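Local coordinates for protein shikimate dehydrogenase (NADP(+)) (Peptoclostridium difficile, PDB 5DZS) that probably catalyses the reversible NADPH-linked reduction of 3-dehydroshikimate to shikimate, a step in chorismate and aromatic amino acid biosynthesis, at residues I207-N212 with L233-G238. Sequence-based numbering, arbitrary orientation.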
loop_
_atom_site.group_PDB
_atom_site.type_symbol
_atom_site.label_atom_id
_atom_site.label_comp_id
_atom_site.label_asym_id
_atom_site.label_seq_id
_atom_site.Cartn_x
_atom_site.Cartn_y
_atom_site.Cartn_z
ATOM N N ILE B 207 21.454 7.483 18.181
ATOM C CA ILE B 207 20.140 7.634 17.576
ATOM C C ILE B 207 19.105 7.385 18.657
ATOM O O ILE B 207 19.104 6.337 19.296
ATOM C CB ILE B 207 19.927 6.657 16.403
ATOM C CG1 ILE B 207 20.979 6.931 15.318
ATOM C CG2 ILE B 207 18.509 6.790 15.850
ATOM C CD1 ILE B 207 20.986 5.918 14.198
ATOM N N ASP B 208 18.232 8.359 18.879
ATOM C CA ASP B 208 17.185 8.192 19.884
ATOM C C ASP B 208 15.833 8.204 19.187
ATOM O O ASP B 208 15.503 9.166 18.524
ATOM C CB ASP B 208 17.273 9.313 20.932
ATOM C CG ASP B 208 16.492 8.993 22.207
ATOM O OD1 ASP B 208 15.734 7.991 22.227
ATOM O OD2 ASP B 208 16.662 9.735 23.197
ATOM N N LEU B 209 15.058 7.136 19.330
ATOM C CA LEU B 209 13.745 7.090 18.684
ATOM C C LEU B 209 12.734 7.969 19.406
ATOM O O LEU B 209 11.669 8.282 18.859
ATOM C CB LEU B 209 13.236 5.657 18.551
ATOM C CG LEU B 209 14.140 4.707 17.756
ATOM C CD1 LEU B 209 13.464 3.361 17.526
ATOM C CD2 LEU B 209 14.588 5.324 16.435
ATOM N N ILE B 210 13.065 8.378 20.622
ATOM C CA ILE B 210 12.200 9.250 21.396
ATOM C C ILE B 210 12.297 10.671 20.882
ATOM O O ILE B 210 13.338 11.108 20.384
ATOM C CB ILE B 210 12.613 9.274 22.887
ATOM C CG1 ILE B 210 12.510 7.872 23.509
ATOM C CG2 ILE B 210 11.779 10.277 23.669
ATOM C CD1 ILE B 210 11.128 7.247 23.452
ATOM N N TYR B 211 11.189 11.387 20.969
ATOM C CA TYR B 211 11.199 12.794 20.647
ATOM C C TYR B 211 10.535 13.560 21.774
ATOM O O TYR B 211 9.426 13.232 22.188
ATOM C CB TYR B 211 10.480 13.135 19.341
ATOM C CG TYR B 211 10.362 14.636 19.217
ATOM C CD1 TYR B 211 11.489 15.418 18.975
ATOM C CD2 TYR B 211 9.143 15.280 19.403
ATOM C CE1 TYR B 211 11.404 16.794 18.889
ATOM C CE2 TYR B 211 9.047 16.657 19.322
ATOM C CZ TYR B 211 10.180 17.410 19.068
ATOM O OH TYR B 211 10.085 18.780 18.978
ATOM N N ASN B 212 11.244 14.561 22.278
ATOM C CA ASN B 212 10.702 15.459 23.276
ATOM C C ASN B 212 11.280 16.852 23.008
ATOM O O ASN B 212 12.495 17.010 22.840
ATOM C CB ASN B 212 10.981 14.977 24.706
ATOM C CG ASN B 212 12.456 14.836 25.006
ATOM O OD1 ASN B 212 13.290 14.800 24.100
ATOM N ND2 ASN B 212 12.788 14.741 26.289
ATOM N N LEU B 233 12.092 12.728 15.775
ATOM C CA LEU B 233 11.001 13.480 15.123
ATOM C C LEU B 233 10.827 13.189 13.637
ATOM O O LEU B 233 9.700 13.007 13.166
ATOM C CB LEU B 233 11.136 14.984 15.368
ATOM C CG LEU B 233 9.990 15.852 14.835
ATOM C CD1 LEU B 233 8.636 15.463 15.429
ATOM C CD2 LEU B 233 10.294 17.319 15.105
ATOM N N TYR B 234 11.911 13.128 12.881
ATOM C CA TYR B 234 11.764 12.892 11.447
ATOM C C TYR B 234 11.059 11.562 11.187
ATOM O O TYR B 234 10.209 11.446 10.305
ATOM C CB TYR B 234 13.135 12.935 10.751
ATOM C CG TYR B 234 13.073 13.060 9.256
ATOM C CD1 TYR B 234 12.880 14.300 8.663
ATOM C CD2 TYR B 234 13.208 11.952 8.428
ATOM C CE1 TYR B 234 12.831 14.435 7.296
ATOM C CE2 TYR B 234 13.161 12.086 7.043
ATOM C CZ TYR B 234 12.973 13.326 6.492
ATOM O OH TYR B 234 12.920 13.527 5.120
ATOM N N MET B 235 11.429 10.548 11.957
ATOM C CA MET B 235 10.828 9.234 11.834
ATOM C C MET B 235 9.350 9.303 12.193
ATOM O O MET B 235 8.503 8.705 11.529
ATOM C CB MET B 235 11.560 8.230 12.715
ATOM C CG MET B 235 10.936 6.867 12.743
ATOM S SD MET B 235 12.104 5.753 13.528
ATOM C CE MET B 235 11.086 4.284 13.702
ATOM N N LEU B 236 9.020 10.046 13.239
ATOM C CA LEU B 236 7.613 10.160 13.624
ATOM C C LEU B 236 6.766 10.778 12.500
ATOM O O LEU B 236 5.634 10.387 12.257
ATOM C CB LEU B 236 7.448 10.988 14.901
ATOM C CG LEU B 236 7.956 10.358 16.195
ATOM C CD1 LEU B 236 7.786 11.324 17.351
ATOM C CD2 LEU B 236 7.245 9.039 16.491
ATOM N N VAL B 237 7.290 11.791 11.834
ATOM C CA VAL B 237 6.547 12.420 10.755
ATOM C C VAL B 237 6.447 11.455 9.567
ATOM O O VAL B 237 5.384 11.302 8.962
ATOM C CB VAL B 237 7.188 13.768 10.345
ATOM C CG1 VAL B 237 6.407 14.373 9.192
ATOM C CG2 VAL B 237 7.205 14.732 11.511
ATOM N N GLY B 238 7.547 10.803 9.216
ATOM C CA GLY B 238 7.490 9.844 8.105
ATOM C C GLY B 238 6.521 8.720 8.351
ATOM O O GLY B 238 5.775 8.334 7.436
#
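Tyr211 lays one flat face of its phenol ring on Leu233, the two side chains extending alongside each other in a common direction. The leucine offers a broad three-pointed bump, CB, CD1 and CD2 all on that one face with CG set slightly back between them. Leu233 CB rides over the rim of the face in a CH-pi contact, 4.0 Å from the ring centroid and 25° off the ring normal. The two methyls spread over the rest: Leu233 CD1 sits above the CD2-CE2 side, 4.0 Å from Tyr211 CD2, and Leu233 CD2 above the CE1-CZ side, also 4.0 Å from Tyr211 CZ. With CG of Tyr211 anti to the backbone N (chi1 171°) the ring swings toward the helix, and chi2 of 70° turns its face to the leucine. Phe268 meets the same tyrosine edge-to-face. The stem of the ring is packed separately by Leu236, one helical turn beyond Leu233, whose CD1 butts against Tyr211 CB at 3.8 Å.

The loop leaves the C-terminal end of strand 205-208 in the parallel, Rossmann-type sheet of the NADP-binding domain, and helix 233-248 starts just after the neighbouring edge strand 228-230. Leu209 is a predicted NADP(+) site and Tyr211 a predicted shikimate site, and Leu236 also touches Val15, another predicted shikimate residue, consistent with a contact bordering the active-site cleft. At the strand end of the loop comes a separate touch, Leu209 CD2 against Met235 SD at 3.8 Å. The extended methionine chain carries its sulfur out from the helix to this methyl. The chain bends at Asp208-Ile210 in an Asx turn: Ile210 N donates to Asp208 OD1 from above the carboxylate plane, at 3.1 Å. Asn180 and Thr216 hold the same carboxylate through OD1 and OD2 respectively.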